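Local coordinates for protein lasso peptide isopeptidase AtxE2 (Asticcacaulis excentricus, PDB 5TXE) that hydrolyses the isopeptide bond of the lasso peptides astexin-2 and astexin-3, recognising their knotted shape and converting them to linear peptides, at residues Ala71-Gln76 and Leu128-Arg133; Tyr143-Gln148 and Arg152-Ser157. The protein carries 1 engineered substitution. One frame throughout, in Å; residues are numbered along the deposited sequence.

Contact 1 of 2, residues Ala71-Gln76 and Leu128-Arg133; sequences AFQVRQ and LTIQPR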
loop_
_atom_site.group_PDB
_atom_site.type_symbol
_atom_site.label_atom_id
_atom_site.label_comp_id
_atom_site.label_asym_id
_atom_site.label_seq_id
_atom_site.Cartn_x
_atom_site.Cartn_y
_atom_site.Cartn_z
ATOM N N ALA A 71 6.357 -20.553 6.354
ATOM C CA ALA A 71 5.649 -20.646 5.088
ATOM C C ALA A 71 5.153 -19.250 4.674
ATOM O O ALA A 71 4.710 -18.446 5.515
ATOM C CB ALA A 71 4.466 -21.592 5.228
ATOM N N PHE A 72 5.234 -18.977 3.377
ATOM C CA PHE A 72 4.908 -17.671 2.833
ATOM C C PHE A 72 4.790 -17.780 1.315
ATOM O O PHE A 72 5.346 -18.706 0.730
ATOM C CB PHE A 72 6.010 -16.670 3.179
ATOM C CG PHE A 72 7.395 -17.100 2.748
ATOM C CD1 PHE A 72 8.093 -18.024 3.469
ATOM C CD2 PHE A 72 7.976 -16.590 1.608
ATOM C CE1 PHE A 72 9.372 -18.408 3.078
ATOM C CE2 PHE A 72 9.225 -16.985 1.191
ATOM C CZ PHE A 72 9.939 -17.897 1.934
ATOM N N GLN A 73 4.085 -16.822 0.698
ATOM C CA GLN A 73 3.903 -16.721 -0.753
ATOM C C GLN A 73 4.804 -15.724 -1.388
ATOM O O GLN A 73 4.984 -14.611 -0.882
ATOM C CB GLN A 73 2.473 -16.369 -1.091
ATOM C CG GLN A 73 2.160 -16.434 -2.566
ATOM C CD GLN A 73 0.847 -15.722 -2.847
ATOM O OE1 GLN A 73 -0.188 -16.345 -3.254
ATOM N NE2 GLN A 73 0.847 -14.400 -2.565
ATOM N N VAL A 74 5.406 -16.144 -2.501
ATOM C CA VAL A 74 6.268 -15.287 -3.334
ATOM C C VAL A 74 5.567 -15.010 -4.643
ATOM O O VAL A 74 4.934 -15.885 -5.204
ATOM C CB VAL A 74 7.664 -15.907 -3.638
ATOM C CG1 VAL A 74 8.456 -14.984 -4.543
ATOM C CG2 VAL A 74 8.485 -16.064 -2.353
ATOM N N ARG A 75 5.629 -13.762 -5.068
ATOM C CA ARG A 75 5.001 -13.335 -6.290
ATOM C C ARG A 75 6.094 -12.752 -7.143
ATOM O O ARG A 75 6.911 -11.932 -6.690
ATOM C CB ARG A 75 3.989 -12.219 -6.013
ATOM C CG ARG A 75 3.381 -11.641 -7.277
ATOM C CD ARG A 75 2.353 -10.551 -6.974
ATOM N NE ARG A 75 2.938 -9.378 -6.348
ATOM C CZ ARG A 75 3.697 -8.483 -6.960
ATOM N NH1 ARG A 75 3.975 -8.560 -8.254
ATOM N NH2 ARG A 75 4.178 -7.473 -6.261
ATOM N N GLN A 76 6.095 -13.160 -8.391
ATOM C CA GLN A 76 7.021 -12.603 -9.326
ATOM C C GLN A 76 6.391 -12.293 -10.690
ATOM O O GLN A 76 5.789 -13.129 -11.347
ATOM C CB GLN A 76 8.204 -13.519 -9.508
ATOM C CG GLN A 76 9.324 -12.802 -10.278
ATOM C CD GLN A 76 10.668 -13.432 -10.091
ATOM O OE1 GLN A 76 10.869 -14.329 -9.254
ATOM N NE2 GLN A 76 11.595 -12.981 -10.870
ATOM N N LEU A 128 -4.251 -9.604 -2.246
ATOM C CA LEU A 128 -4.510 -10.108 -0.884
ATOM C C LEU A 128 -3.290 -10.814 -0.379
ATOM O O LEU A 128 -2.697 -11.602 -1.105
ATOM C CB LEU A 128 -5.606 -11.146 -0.925
ATOM C CG LEU A 128 -6.118 -11.701 0.412
ATOM C CD1 LEU A 128 -6.832 -10.627 1.233
ATOM C CD2 LEU A 128 -7.055 -12.871 0.167
ATOM N N THR A 129 -2.879 -10.492 0.833
ATOM C CA THR A 129 -1.823 -11.203 1.516
ATOM C C THR A 129 -2.316 -12.620 1.842
ATOM O O THR A 129 -3.384 -12.806 2.429
ATOM C CB THR A 129 -1.432 -10.497 2.810
ATOM O OG1 THR A 129 -0.806 -9.271 2.498
ATOM C CG2 THR A 129 -0.366 -11.309 3.575
ATOM N N ILE A 130 -1.559 -13.624 1.426
ATOM C CA ILE A 130 -2.004 -15.006 1.622
ATOM C C ILE A 130 -1.210 -15.549 2.826
ATOM O O ILE A 130 0.040 -15.734 2.761
ATOM C CB ILE A 130 -1.721 -15.875 0.380
ATOM C CG1 ILE A 130 -2.400 -15.300 -0.876
ATOM C CG2 ILE A 130 -2.121 -17.340 0.634
ATOM C CD1 ILE A 130 -3.918 -15.271 -0.763
ATOM N N GLN A 131 -1.952 -15.822 3.881
ATOM C CA GLN A 131 -1.386 -16.431 5.067
ATOM C C GLN A 131 -1.665 -17.927 5.099
ATOM O O GLN A 131 -2.802 -18.333 5.152
ATOM C CB GLN A 131 -1.925 -15.800 6.354
ATOM C CG GLN A 131 -0.874 -16.014 7.460
ATOM C CD GLN A 131 -1.221 -15.433 8.842
ATOM O OE1 GLN A 131 -2.387 -15.091 9.163
ATOM N NE2 GLN A 131 -0.185 -15.329 9.675
ATOM N N PRO A 132 -0.631 -18.723 5.008
ATOM C CA PRO A 132 -0.798 -20.156 5.064
ATOM C C PRO A 132 -1.101 -20.658 6.456
ATOM O O PRO A 132 -0.449 -20.221 7.403
ATOM C CB PRO A 132 0.569 -20.706 4.662
ATOM C CG PRO A 132 1.463 -19.569 4.514
ATOM C CD PRO A 132 0.760 -18.304 4.833
ATOM N N ARG A 133 -2.043 -21.589 6.556
ATOM C CA ARG A 133 -2.433 -22.196 7.820
ATOM C C ARG A 133 -1.787 -23.538 7.943
ATOM O O ARG A 133 -2.023 -24.420 7.094
ATOM C CB ARG A 133 -3.929 -22.353 7.859
ATOM C CG ARG A 133 -4.690 -21.075 7.485
ATOM C CD ARG A 133 -4.347 -20.138 8.582
ATOM N NE ARG A 133 -4.414 -18.670 8.486
ATOM C CZ ARG A 133 -5.498 -17.942 8.337
ATOM N NH1 ARG A 133 -6.652 -18.502 8.069
ATOM N NH2 ARG A 133 -5.403 -16.641 8.360
HETATM O O HOH W 1 2.359 -14.803 2.103
HETATM O O HOH W 2 -1.082 -12.443 -3.078
#
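Van der Waals packing joins Ala71 to Pro132, and the amide of Gln73 to Ile130, the two pairs where the segments run nearest each other. The methyl CB of Ala71 rests on the pyrrolidine ring of Pro132, 3.7 Å from its CG, and the same ring carbon lies 3.6 Å from Ala71 O, so the proline covers both the side chain and the carbonyl of this strand residue. Further along, the primary amide of Gln73 is laid against the CG1 branch of Ile130: OE1 of Gln73 comes to 3.4 Å from CG1 of Ile130, with CD and NE2 only slightly farther off. A chi1 of -172° turns CG of the glutamine away from the backbone N, and the chain stays extended beyond it to reach this place.

These contacts set the strand of one sheet against the loop leading into the next, consistent with adjacent blades of the beta-propeller of prolyl oligopeptidases. Residues 71-76 belong to strand 69-78, which pairs with strand 83-92, whereas residues 128-132 form the irregular lead-in, and Arg133 opens strand 133-134, the first of the next four-stranded sheet.

No direct hydrogen bond crosses the gap; two waters carry the polar link instead. One accepts from Gln73 N at 3.0 Å and donates to Ile130 O at 2.6 Å, bridging main chain to main chain. The second accepts from Gln73 NE2 at 2.8 Å and donates to Leu128 O at 2.7 Å, which would tend to fix the rotation of the amide.

Polar anchors lie to the sides: Gln131 NE2 bonds to Leu61 O, and Arg133 NH1 forms a salt bridge with Asp175.

Contact 2 of 2, residues Tyr143-Gln148 and Arg152-Ser157; sequences YLRQDQ and RVWRAS
The indole of Trp154 carries the guanidinium of Arg145 flat on one face, their planes only 3° apart and their centres 3.7 Å from each other. This is a cation-pi stack: CZ of Arg145 sits over the six-membered ring, and CD of the same arginine makes a CH-pi contact with the five-membered ring. The extended chain out to NE carries the arginine along the indole. Asp147 forms a salt bridge with two of its nitrogens side-on, Arg145 NE to OD1 at 2.8 Å and NH2 to OD2 at 3.1 Å; OD2 lies in the guanidinium plane and OD1 is tilted from it. The Tyr143 ring takes Trp154 CB over one face, 3.6 Å from its CZ, and Ala156 CB at its edge.

Replacing Arg145 by alanine would remove the stacked group and is likely to leave Asp147 and Asp103 without their shared positive partner.

Arg152 points NH1 at Asp147 O, 2.9 Å away, with an N-H...O angle of 168°; the oxygen lies in the guanidinium plane, but the nitrogen is tilted from the carbonyl plane. A water gathers the polar groups between the strands, donating to Arg145 O and Asp147 OD1 while accepting from Arg152 NH1 and Trp154 NE1.

Beneath these side chains the backbones pair as an antiparallel hairpin. Tyr143 with Trp154 and Arg145 with Arg152 are hydrogen-bonded pairs, flanking the non-hydrogen-bonded pair Leu144 with Val153, whose side chains meet on the other face of the sheet at 4.1 Å between CD2 and CG2.

Asp103 of strand 100-104 accepts from Tyr143 OH and forms a salt bridge with Arg145. The hairpin supplies the two central strands of its four-stranded sheet, between strands 133-134 and 163-167, and Leu144 and Val153 pack on Ile173 of strand 173-178.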
loop_
_atom_site.group_PDB
_atom_site.type_symbol
_atom_site.label_atom_id
_atom_site.label_comp_id
_atom_site.label_asym_id
_atom_site.label_seq_id
_atom_site.Cartn_x
_atom_site.Cartn_y
_atom_site.Cartn_z
ATOM N N TYR A 143 -4.632 -22.726 2.444
ATOM C CA TYR A 143 -4.501 -21.323 2.047
ATOM C C TYR A 143 -5.455 -21.085 0.917
ATOM O O TYR A 143 -5.904 -22.033 0.244
ATOM C CB TYR A 143 -3.074 -20.997 1.616
ATOM C CG TYR A 143 -2.545 -21.881 0.508
ATOM C CD1 TYR A 143 -1.993 -23.104 0.802
ATOM C CD2 TYR A 143 -2.609 -21.506 -0.846
ATOM C CE1 TYR A 143 -1.520 -23.942 -0.192
ATOM C CE2 TYR A 143 -2.157 -22.365 -1.852
ATOM C CZ TYR A 143 -1.620 -23.583 -1.508
ATOM O OH TYR A 143 -1.154 -24.473 -2.424
ATOM N N LEU A 144 -5.807 -19.822 0.721
ATOM C CA LEU A 144 -6.645 -19.413 -0.401
ATOM C C LEU A 144 -5.840 -19.256 -1.699
ATOM O O LEU A 144 -4.680 -18.865 -1.669
ATOM C CB LEU A 144 -7.300 -18.062 -0.099
ATOM C CG LEU A 144 -8.085 -17.986 1.212
ATOM C CD1 LEU A 144 -8.638 -16.583 1.358
ATOM C CD2 LEU A 144 -9.183 -19.017 1.226
ATOM N N ARG A 145 -6.470 -19.588 -2.813
ATOM C CA ARG A 145 -5.859 -19.469 -4.123
ATOM C C ARG A 145 -6.920 -19.434 -5.166
ATOM O O ARG A 145 -7.903 -20.186 -5.118
ATOM C CB ARG A 145 -4.898 -20.624 -4.374
ATOM C CG ARG A 145 -4.657 -20.901 -5.847
ATOM C CD ARG A 145 -3.575 -21.933 -6.132
ATOM N NE ARG A 145 -3.598 -22.281 -7.551
ATOM C CZ ARG A 145 -2.669 -23.010 -8.185
ATOM N NH1 ARG A 145 -1.661 -23.604 -7.529
ATOM N NH2 ARG A 145 -2.800 -23.177 -9.495
ATOM N N GLN A 146 -6.751 -18.511 -6.113
ATOM C CA GLN A 146 -7.735 -18.275 -7.164
ATOM C C GLN A 146 -7.338 -18.915 -8.517
ATOM O O GLN A 146 -6.207 -18.749 -8.966
ATOM C CB GLN A 146 -7.859 -16.776 -7.378
ATOM C CG GLN A 146 -8.910 -16.388 -8.404
ATOM C CD GLN A 146 -9.102 -14.862 -8.502
ATOM O OE1 GLN A 146 -9.319 -14.179 -7.503
ATOM N NE2 GLN A 146 -9.041 -14.338 -9.707
ATOM N N ASP A 147 -8.284 -19.601 -9.165
ATOM C CA ASP A 147 -8.100 -20.097 -10.528
ATOM C C ASP A 147 -9.422 -19.986 -11.234
ATOM O O ASP A 147 -10.492 -20.284 -10.660
ATOM C CB ASP A 147 -7.628 -21.554 -10.571
ATOM C CG ASP A 147 -6.253 -21.759 -9.942
ATOM O OD1 ASP A 147 -6.167 -22.024 -8.716
ATOM O OD2 ASP A 147 -5.249 -21.702 -10.680
ATOM N N GLN A 148 -9.382 -19.554 -12.499
ATOM C CA GLN A 148 -10.620 -19.310 -13.261
ATOM C C GLN A 148 -11.602 -18.412 -12.528
ATOM O O GLN A 148 -12.824 -18.635 -12.551
ATOM C CB GLN A 148 -11.396 -20.598 -13.634
ATOM C CG GLN A 148 -10.953 -21.282 -14.898
ATOM C CD GLN A 148 -9.646 -21.962 -14.703
ATOM O OE1 GLN A 148 -9.473 -22.736 -13.748
ATOM N NE2 GLN A 148 -8.692 -21.681 -15.596
ATOM N N ARG A 152 -10.592 -20.720 -4.027
ATOM C CA ARG A 152 -10.780 -22.022 -3.374
ATOM C C ARG A 152 -9.772 -22.155 -2.230
ATOM O O ARG A 152 -8.791 -21.402 -2.167
ATOM C CB ARG A 152 -10.460 -23.109 -4.373
ATOM C CG ARG A 152 -11.373 -23.119 -5.593
ATOM C CD ARG A 152 -11.011 -24.265 -6.563
ATOM N NE ARG A 152 -11.860 -24.205 -7.738
ATOM C CZ ARG A 152 -11.744 -23.318 -8.725
ATOM N NH1 ARG A 152 -10.809 -22.378 -8.733
ATOM N NH2 ARG A 152 -12.618 -23.349 -9.687
ATOM N N VAL A 153 -9.974 -23.146 -1.378
ATOM C CA VAL A 153 -8.939 -23.541 -0.421
ATOM C C VAL A 153 -8.113 -24.665 -1.036
ATOM O O VAL A 153 -8.666 -25.666 -1.525
ATOM C CB VAL A 153 -9.526 -24.029 0.904
ATOM C CG1 VAL A 153 -8.398 -24.440 1.808
ATOM C CG2 VAL A 153 -10.351 -22.931 1.550
ATOM N N TRP A 154 -6.809 -24.492 -0.996
ATOM C CA TRP A 154 -5.914 -25.488 -1.433
ATOM C C TRP A 154 -5.192 -26.053 -0.209
ATOM O O TRP A 154 -5.038 -25.382 0.796
ATOM C CB TRP A 154 -4.874 -24.935 -2.436
ATOM C CG TRP A 154 -5.426 -24.720 -3.851
ATOM C CD1 TRP A 154 -6.497 -23.981 -4.181
ATOM C CD2 TRP A 154 -4.916 -25.256 -5.068
ATOM N NE1 TRP A 154 -6.710 -24.029 -5.535
ATOM C CE2 TRP A 154 -5.738 -24.792 -6.106
ATOM C CE3 TRP A 154 -3.827 -26.085 -5.386
ATOM C CZ2 TRP A 154 -5.512 -25.101 -7.449
ATOM C CZ3 TRP A 154 -3.625 -26.429 -6.727
ATOM C CH2 TRP A 154 -4.479 -25.950 -7.734
ATOM N N ARG A 155 -4.738 -27.290 -0.360
ATOM C CA ARG A 155 -3.966 -28.015 0.635
ATOM C C ARG A 155 -2.681 -28.481 0.039
ATOM O O ARG A 155 -2.687 -29.091 -1.003
ATOM C CB ARG A 155 -4.773 -29.212 1.077
ATOM C CG ARG A 155 -4.045 -30.117 2.055
ATOM C CD ARG A 155 -5.017 -31.200 2.423
ATOM N NE ARG A 155 -4.411 -32.143 3.332
ATOM C CZ ARG A 155 -3.832 -33.268 2.946
ATOM N NH1 ARG A 155 -3.796 -33.589 1.651
ATOM N NH2 ARG A 155 -3.285 -34.070 3.859
ATOM N N ALA A 156 -1.574 -28.176 0.663
ATOM C CA ALA A 156 -0.271 -28.531 0.138
ATOM C C ALA A 156 0.527 -29.384 1.152
ATOM O O ALA A 156 0.518 -29.099 2.340
ATOM C CB ALA A 156 0.534 -27.290 -0.190
ATOM N N SER A 157 1.290 -30.361 0.659
ATOM C CA SER A 157 2.235 -31.109 1.494
ATOM C C SER A 157 3.504 -30.314 1.678
ATOM O O SER A 157 4.023 -29.737 0.733
ATOM C CB SER A 157 2.532 -32.479 0.879
ATOM O OG SER A 157 3.527 -33.168 1.596
HETATM O O HOH W 3 -8.393 -22.053 -7.093
HETATM O O HOH W 4 -13.789 -21.263 -11.598
#

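In the fold
Contact 1 is the more buried of the two and joins one sheet to the lead-in of the next; contact 2 lies within that next sheet, partly buried and farther from the centre of the chain. Their chemistry differs accordingly. Contact 1 has side-chain packing and two water bridges but no direct hydrogen bond, whereas contact 2 has backbone pairing, a stacked arginine and a salt bridge besides its waters. The centres are about 11 Å apart and the two contacts touch directly: Ile130 packs its CG2 on Tyr143 CB at 3.9 Å, and Leu128 reaches Leu144. Residues 128-133 thus lie between strand 69-78 and the hairpin. Both contacts lie away from the catalytic residues.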